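PDB 4G68: ABC transporter from Caldanaerobius, which probably binds xylan-derived oligosaccharides outside the cell and delivers them to an ABC importer. Local coordinates for residues 99-103 with 104-108; 109-113 with 114-118; 409-413 with 414-418. All blocks are in the same frame, centred on the assembly; numbering follows the deposited sequence.

Interaction 1: residues 99-103 with 104-108; sequences FQTWA and GGFSQ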
loop_
_atom_site.group_PDB
_atom_site.type_symbol
_atom_site.label_atom_id
_atom_site.label_comp_id
_atom_site.label_asym_id
_atom_site.label_seq_id
_atom_site.Cartn_x
_atom_site.Cartn_y
_atom_site.Cartn_z
ATOM N N PHE C 99 -14.512 3.298 10.368
ATOM C CA PHE C 99 -13.946 3.588 9.061
ATOM C C PHE C 99 -12.554 3.013 8.872
ATOM O O PHE C 99 -11.704 3.137 9.765
ATOM C CB PHE C 99 -13.976 5.110 8.751
ATOM C CG PHE C 99 -13.084 5.968 9.629
ATOM C CD1 PHE C 99 -11.760 6.303 9.240
ATOM C CD2 PHE C 99 -13.580 6.497 10.808
ATOM C CE1 PHE C 99 -10.962 7.107 10.048
ATOM C CE2 PHE C 99 -12.795 7.302 11.611
ATOM C CZ PHE C 99 -11.491 7.625 11.224
ATOM N N GLN C 100 -12.324 2.435 7.685
ATOM C CA GLN C 100 -10.995 1.988 7.283
ATOM C C GLN C 100 -10.080 3.190 7.123
ATOM O O GLN C 100 -10.539 4.250 6.712
ATOM C CB GLN C 100 -11.100 1.252 5.939
ATOM C CG GLN C 100 -9.762 0.731 5.365
ATOM C CD GLN C 100 -9.960 -0.174 4.121
ATOM O OE1 GLN C 100 -11.072 -0.331 3.647
ATOM N NE2 GLN C 100 -8.867 -0.738 3.582
ATOM N N THR C 101 -8.808 3.061 7.491
ATOM C CA THR C 101 -7.871 4.186 7.279
ATOM C C THR C 101 -6.440 3.655 7.047
ATOM O O THR C 101 -6.223 2.414 7.031
ATOM C CB THR C 101 -7.917 5.179 8.446
ATOM O OG1 THR C 101 -7.406 6.456 8.043
ATOM C CG2 THR C 101 -7.128 4.628 9.640
ATOM N N TRP C 102 -5.529 4.599 6.797
ATOM C CA TRP C 102 -4.095 4.367 6.760
ATOM C C TRP C 102 -3.523 4.996 7.973
ATOM O O TRP C 102 -3.685 6.186 8.226
ATOM C CB TRP C 102 -3.437 4.938 5.507
ATOM C CG TRP C 102 -3.939 4.234 4.266
ATOM C CD1 TRP C 102 -3.432 3.091 3.686
ATOM C CD2 TRP C 102 -5.092 4.609 3.456
ATOM N NE1 TRP C 102 -4.176 2.723 2.599
ATOM C CE2 TRP C 102 -5.185 3.614 2.391
ATOM C CE3 TRP C 102 -6.020 5.643 3.500
ATOM C CZ2 TRP C 102 -6.177 3.673 1.405
ATOM C CZ3 TRP C 102 -6.997 5.721 2.502
ATOM C CH2 TRP C 102 -7.086 4.751 1.482
ATOM N N ALA C 103 -2.890 4.171 8.774
ATOM C CA ALA C 103 -2.356 4.619 10.055
ATOM C C ALA C 103 -1.103 5.434 9.825
ATOM O O ALA C 103 -0.486 5.342 8.748
ATOM C CB ALA C 103 -2.036 3.426 10.924
ATOM N N GLY C 104 -0.718 6.190 10.856
ATOM C CA GLY C 104 0.423 7.085 10.768
ATOM C C GLY C 104 -0.004 8.468 10.306
ATOM O O GLY C 104 -1.061 8.974 10.728
ATOM N N GLY C 105 0.854 9.085 9.488
ATOM C CA GLY C 105 0.628 10.431 8.874
ATOM C C GLY C 105 -0.717 10.790 8.264
ATOM O O GLY C 105 -1.222 11.902 8.515
ATOM N N PHE C 106 -1.308 9.873 7.483
ATOM C CA PHE C 106 -2.626 10.115 6.863
ATOM C C PHE C 106 -3.676 10.344 7.922
ATOM O O PHE C 106 -4.588 11.143 7.745
ATOM C CB PHE C 106 -3.034 8.899 6.063
ATOM C CG PHE C 106 -4.389 9.012 5.387
ATOM C CD1 PHE C 106 -4.487 9.543 4.092
ATOM C CD2 PHE C 106 -5.556 8.511 5.996
ATOM C CE1 PHE C 106 -5.735 9.631 3.441
ATOM C CE2 PHE C 106 -6.787 8.569 5.329
ATOM C CZ PHE C 106 -6.873 9.116 4.054
ATOM N N SER C 107 -3.605 9.582 9.011
ATOM C CA SER C 107 -4.648 9.718 10.032
ATOM C C SER C 107 -4.275 10.720 11.147
ATOM O O SER C 107 -5.084 10.997 12.061
ATOM C CB SER C 107 -5.034 8.350 10.602
ATOM O OG SER C 107 -5.363 7.437 9.566
ATOM N N GLN C 108 -3.047 11.244 11.094
ATOM C CA GLN C 108 -2.585 12.098 12.205
ATOM C C GLN C 108 -3.526 13.320 12.399
ATOM O O GLN C 108 -3.919 13.588 13.529
ATOM C CB GLN C 108 -1.117 12.522 12.045
ATOM C CG GLN C 108 -0.513 13.084 13.330
ATOM C CD GLN C 108 0.896 13.668 13.159
ATOM O OE1 GLN C 108 1.539 13.522 12.112
ATOM N NE2 GLN C 108 1.380 14.339 14.202
#
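Ser107 reaches back to the end of strand 98-102 and links the hydroxyl of Thr101 to the carbonyl of Trp102. Thr101 OG1 donates to Ser107 OG at 2.7 Å, and Ser107 OG in turn donates to Trp102 O, a very short bond of 2.5 Å. The serine oxygen thus serves as acceptor and donor at once. Thr101 makes this possible with OG1 opposite the backbone N (chi1 -159°), where it meets Ser107 OG, while its methyl CG2 approaches the same serine oxygen. The backbone bond from Ser107 N to Gly104 O is weak at 3.1 Å, and Gly104 O is also hydrogen-bonded to the hydroxyl of Tyr141. Beside this pair of hydrogen bonds, Trp102 directs the edge of its six-membered ring at one face of Phe106 in a T-shaped stack, with planes at 80° and centroids 5.0 Å apart. Trp102 CE3 stands 3.5 Å from Phe106 CE2, toward the rim of that face. Lys83 makes a cation-pi contact with Trp102. The chain of two hydrogen bonds, Thr101 to Ser107 to Trp102 O, pairs polar groups of two buried side chains, so the strand-to-helix connection is tied by side-chain bonds and an aromatic contact where its own backbone bonding is weak.

Interaction 2: residues 109-113 with 114-118; sequences PFVEA and GKVLQ
With CG1 of Val116 anti to the backbone N (chi1 -172°), CG2 is left beside that N and meets CB of Phe110 at 3.7 Å, while Lys115, bent at chi2 (-63°), folds its aliphatic chain back along Ala113. CG2 of Val111 also meets CG2 of Val116, at 4.1 Å. On the lysine, CG lies 3.7 Å from Ala113 CB, and CD and CE continue past the same residue near its carbonyl oxygen. These contacts accompany a Schellman motif that ends helix 108-112. Lys115 N bonds to Phe110 O at 3.0 Å, and Gly114 N bonds to Val111 O at 3.1 Å. Gly114 supplies the positive phi (74°) that reverses the chain, a conformation that favours glycine. A water extends the cap: it donates to Val111 O at 2.8 Å and accepts from Val116 N at 3.1 Å, bridging the last helical turn to the departing chain. The turn itself is exposed, whereas Phe110, Val111 and Val116 are buried. Phe110 packs on Lys87 and Ile90 of helix 79-91, both valines rest on Tyr146 of strand 144-160, and Val116 also meets Met324 of strand 317-325, placing the helix end between a neighbouring helix and the sheet.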
loop_
_atom_site.group_PDB
_atom_site.type_symbol
_atom_site.label_atom_id
_atom_site.label_comp_id
_atom_site.label_asym_id
_atom_site.label_seq_id
_atom_site.Cartn_x
_atom_site.Cartn_y
_atom_site.Cartn_z
ATOM N N PRO C 109 -3.890 14.020 11.295
ATOM C CA PRO C 109 -4.831 15.159 11.352
ATOM C C PRO C 109 -6.153 14.849 12.035
ATOM O O PRO C 109 -6.624 15.676 12.851
ATOM C CB PRO C 109 -5.106 15.473 9.869
ATOM C CG PRO C 109 -3.864 15.033 9.164
ATOM C CD PRO C 109 -3.383 13.823 9.912
ATOM N N PHE C 110 -6.761 13.706 11.690
ATOM C CA PHE C 110 -8.032 13.262 12.329
ATOM C C PHE C 110 -7.858 13.108 13.843
ATOM O O PHE C 110 -8.737 13.442 14.641
ATOM C CB PHE C 110 -8.505 11.894 11.811
ATOM C CG PHE C 110 -8.431 11.711 10.307
ATOM C CD1 PHE C 110 -8.576 12.788 9.425
ATOM C CD2 PHE C 110 -8.291 10.419 9.771
ATOM C CE1 PHE C 110 -8.511 12.591 8.037
ATOM C CE2 PHE C 110 -8.231 10.210 8.389
ATOM C CZ PHE C 110 -8.351 11.301 7.520
ATOM N N VAL C 111 -6.719 12.545 14.224
ATOM C CA VAL C 111 -6.458 12.241 15.609
ATOM C C VAL C 111 -6.255 13.543 16.331
ATOM O O VAL C 111 -6.898 13.760 17.350
ATOM C CB VAL C 111 -5.250 11.273 15.813
ATOM C CG1 VAL C 111 -4.946 11.152 17.293
ATOM C CG2 VAL C 111 -5.610 9.914 15.206
ATOM N N GLU C 112 -5.403 14.417 15.779
ATOM C CA GLU C 112 -5.117 15.717 16.410
ATOM C C GLU C 112 -6.329 16.643 16.501
ATOM O O GLU C 112 -6.450 17.438 17.436
ATOM C CB GLU C 112 -3.968 16.419 15.694
ATOM C CG GLU C 112 -2.642 15.700 15.913
ATOM C CD GLU C 112 -1.444 16.561 15.541
ATOM O OE1 GLU C 112 -1.648 17.631 14.891
ATOM O OE2 GLU C 112 -0.299 16.178 15.920
ATOM N N ALA C 113 -7.235 16.527 15.542
ATOM C CA ALA C 113 -8.467 17.322 15.555
ATOM C C ALA C 113 -9.527 16.817 16.536
ATOM O O ALA C 113 -10.620 17.370 16.560
ATOM C CB ALA C 113 -9.071 17.397 14.155
ATOM N N GLY C 114 -9.231 15.769 17.302
ATOM C CA GLY C 114 -10.189 15.207 18.304
ATOM C C GLY C 114 -11.340 14.420 17.682
ATOM O O GLY C 114 -12.439 14.299 18.266
ATOM N N LYS C 115 -11.114 13.920 16.467
ATOM C CA LYS C 115 -12.196 13.262 15.682
ATOM C C LYS C 115 -12.200 11.756 15.807
ATOM O O LYS C 115 -13.122 11.099 15.280
ATOM C CB LYS C 115 -12.052 13.560 14.194
ATOM C CG LYS C 115 -11.872 15.016 13.892
ATOM C CD LYS C 115 -13.077 15.828 14.322
ATOM C CE LYS C 115 -12.825 17.210 13.749
ATOM N NZ LYS C 115 -13.982 18.035 13.950
ATOM N N VAL C 116 -11.181 11.215 16.497
ATOM C CA VAL C 116 -11.051 9.741 16.683
ATOM C C VAL C 116 -11.052 9.312 18.157
ATOM O O VAL C 116 -10.283 9.858 18.975
ATOM C CB VAL C 116 -9.772 9.220 15.992
ATOM C CG1 VAL C 116 -9.733 7.708 16.008
ATOM C CG2 VAL C 116 -9.692 9.704 14.535
ATOM N N LEU C 117 -11.888 8.323 18.461
ATOM C CA LEU C 117 -12.007 7.695 19.803
ATOM C C LEU C 117 -10.721 7.009 20.221
ATOM O O LEU C 117 -10.235 6.146 19.478
ATOM C CB LEU C 117 -13.167 6.660 19.851
ATOM C CG LEU C 117 -13.409 6.088 21.269
ATOM C CD1 LEU C 117 -13.756 7.215 22.249
ATOM C CD2 LEU C 117 -14.484 5.003 21.345
ATOM N N GLN C 118 -10.170 7.416 21.371
ATOM C CA GLN C 118 -9.017 6.738 21.996
ATOM C C GLN C 118 -9.406 5.342 22.492
ATOM O O GLN C 118 -10.460 5.147 23.142
ATOM C CB GLN C 118 -8.500 7.556 23.168
ATOM C CG GLN C 118 -7.156 7.101 23.715
ATOM C CD GLN C 118 -6.900 7.643 25.108
ATOM O OE1 GLN C 118 -7.383 8.744 25.454
ATOM N NE2 GLN C 118 -6.152 6.879 25.928
HETATM O O HOH W 1 -9.016 12.301 18.486
#

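Interaction 3: residues 409-413 with 414-418; sequences AQLFA and KQITP
Helix 398-412 ends where Lys414 takes a positive phi (62°) and the chain doubles back, so that Gln410 O accepts from both Gln415 N, at 2.9 Å, and Ile416 N, while Lys414 N bonds to Leu411 O. Among the side chains, Ile416 leads. Its CG2 sits between the backbone N and the carbonyl carbon and reaches back over the last turn, 3.7 Å from Gln410 CB and 3.7 Å from Leu411 CD2. The leucine also packs on Ala239 of helix 233-248 and Tyr421 of helix 418-429, so this apolar contact faces the interior. On the outer side, Gln415 runs extended beyond CG and lays NE2 3.4 Å from Ala413 CB, a plain van der Waals touch. Thr417, at the N-cap of helix 418-429, bonds through OG1 to Glu420 N. This succession of caps is characteristic of a short helix-to-helix connection, in which a Schellman motif ends one helix and, three residues after its positive-phi lysine, a threonine N-cap starts the next.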
loop_
_atom_site.group_PDB
_atom_site.type_symbol
_atom_site.label_atom_id
_atom_site.label_comp_id
_atom_site.label_asym_id
_atom_site.label_seq_id
_atom_site.Cartn_x
_atom_site.Cartn_y
_atom_site.Cartn_z
ATOM N N ALA C 409 4.776 12.878 -10.431
ATOM C CA ALA C 409 4.042 12.720 -11.698
ATOM C C ALA C 409 4.795 13.472 -12.823
ATOM O O ALA C 409 5.112 12.892 -13.840
ATOM C CB ALA C 409 2.592 13.167 -11.576
ATOM N N GLN C 410 5.211 14.707 -12.543
ATOM C CA GLN C 410 5.999 15.519 -13.497
ATOM C C GLN C 410 7.387 14.947 -13.904
ATOM O O GLN C 410 7.876 15.224 -15.025
ATOM C CB GLN C 410 6.162 16.903 -12.899
ATOM C CG GLN C 410 4.884 17.692 -12.976
ATOM C CD GLN C 410 4.691 18.624 -11.808
ATOM O OE1 GLN C 410 5.581 19.425 -11.429
ATOM N NE2 GLN C 410 3.518 18.524 -11.220
ATOM N N LEU C 411 7.994 14.154 -13.020
ATOM C CA LEU C 411 9.144 13.317 -13.390
ATOM C C LEU C 411 8.799 12.273 -14.457
ATOM O O LEU C 411 9.515 12.151 -15.473
ATOM C CB LEU C 411 9.764 12.604 -12.171
ATOM C CG LEU C 411 10.575 13.422 -11.162
ATOM C CD1 LEU C 411 10.934 12.546 -9.953
ATOM C CD2 LEU C 411 11.836 14.015 -11.798
ATOM N N PHE C 412 7.736 11.493 -14.222
ATOM C CA PHE C 412 7.284 10.499 -15.226
ATOM C C PHE C 412 6.973 11.165 -16.587
ATOM O O PHE C 412 7.091 10.524 -17.669
ATOM C CB PHE C 412 6.044 9.775 -14.745
ATOM C CG PHE C 412 6.319 8.623 -13.793
ATOM C CD1 PHE C 412 6.204 8.795 -12.368
ATOM C CD2 PHE C 412 6.716 7.378 -14.282
ATOM C CE1 PHE C 412 6.427 7.728 -11.501
ATOM C CE2 PHE C 412 6.932 6.307 -13.423
ATOM C CZ PHE C 412 6.811 6.482 -12.020
ATOM N N ALA C 413 6.553 12.429 -16.512
ATOM C CA ALA C 413 5.972 13.149 -17.669
ATOM C C ALA C 413 7.057 13.877 -18.396
ATOM O O ALA C 413 6.806 14.498 -19.425
ATOM C CB ALA C 413 4.921 14.155 -17.224
ATOM N N LYS C 414 8.267 13.812 -17.849
ATOM C CA LYS C 414 9.435 14.473 -18.447
ATOM C C LYS C 414 9.237 16.001 -18.505
ATOM O O LYS C 414 9.788 16.663 -19.401
ATOM C CB LYS C 414 9.709 13.902 -19.853
ATOM C CG LYS C 414 10.033 12.412 -19.902
ATOM C CD LYS C 414 11.398 12.115 -19.292
ATOM C CE LYS C 414 12.486 12.423 -20.308
ATOM N NZ LYS C 414 13.847 12.196 -19.765
ATOM N N GLN C 415 8.453 16.534 -17.546
ATOM C CA GLN C 415 8.175 17.984 -17.419
ATOM C C GLN C 415 9.012 18.684 -16.336
ATOM O O GLN C 415 9.133 19.917 -16.325
ATOM C CB GLN C 415 6.697 18.253 -17.170
ATOM C CG GLN C 415 5.793 17.857 -18.317
ATOM C CD GLN C 415 4.331 17.904 -17.936
ATOM O OE1 GLN C 415 3.921 18.763 -17.140
ATOM N NE2 GLN C 415 3.536 16.996 -18.524
ATOM N N ILE C 416 9.573 17.906 -15.415
ATOM C CA ILE C 416 10.561 18.427 -14.514
ATOM C C ILE C 416 11.862 17.630 -14.664
ATOM O O ILE C 416 11.831 16.458 -15.050
ATOM C CB ILE C 416 9.993 18.425 -13.056
ATOM C CG1 ILE C 416 10.822 19.328 -12.140
ATOM C CG2 ILE C 416 9.791 17.011 -12.499
ATOM C CD1 ILE C 416 10.025 19.877 -10.984
ATOM N N THR C 417 12.996 18.293 -14.435
ATOM C CA THR C 417 14.300 17.631 -14.247
ATOM C C THR C 417 14.434 17.099 -12.809
ATOM O O THR C 417 13.743 17.599 -11.903
ATOM C CB THR C 417 15.455 18.630 -14.515
ATOM O OG1 THR C 417 15.378 19.721 -13.583
ATOM C CG2 THR C 417 15.362 19.205 -15.968
ATOM N N PRO C 418 15.340 16.105 -12.579
ATOM C CA PRO C 418 15.665 15.638 -11.202
ATOM C C PRO C 418 16.111 16.742 -10.253
ATOM O O PRO C 418 15.747 16.731 -9.089
ATOM C CB PRO C 418 16.841 14.697 -11.432
ATOM C CG PRO C 418 16.615 14.147 -12.802
ATOM C CD PRO C 418 16.028 15.282 -13.602
#

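Interactions 1 and 2 are consecutive along the chain and adjoin in space: Thr101 OG1 lies 3.9 Å from Phe110 CE2, so strand 98-102 and helix 108-112 touch through these residues. Interaction 3 is remote, its centre about 29 Å from that of interaction 1 and 36 Å from that of interaction 2. Residues 99-108 lie nearest the centre of the chain and rely on side-chain hydroxyls and a T-shaped aromatic pair. The other two lie farther out, combining exposed turns with buried apolar side chains, and both close helices with Schellman motifs. They differ in detail: 109-118 uses glycine and a bridging water, whereas 409-418 uses lysine and a doubly accepting carbonyl.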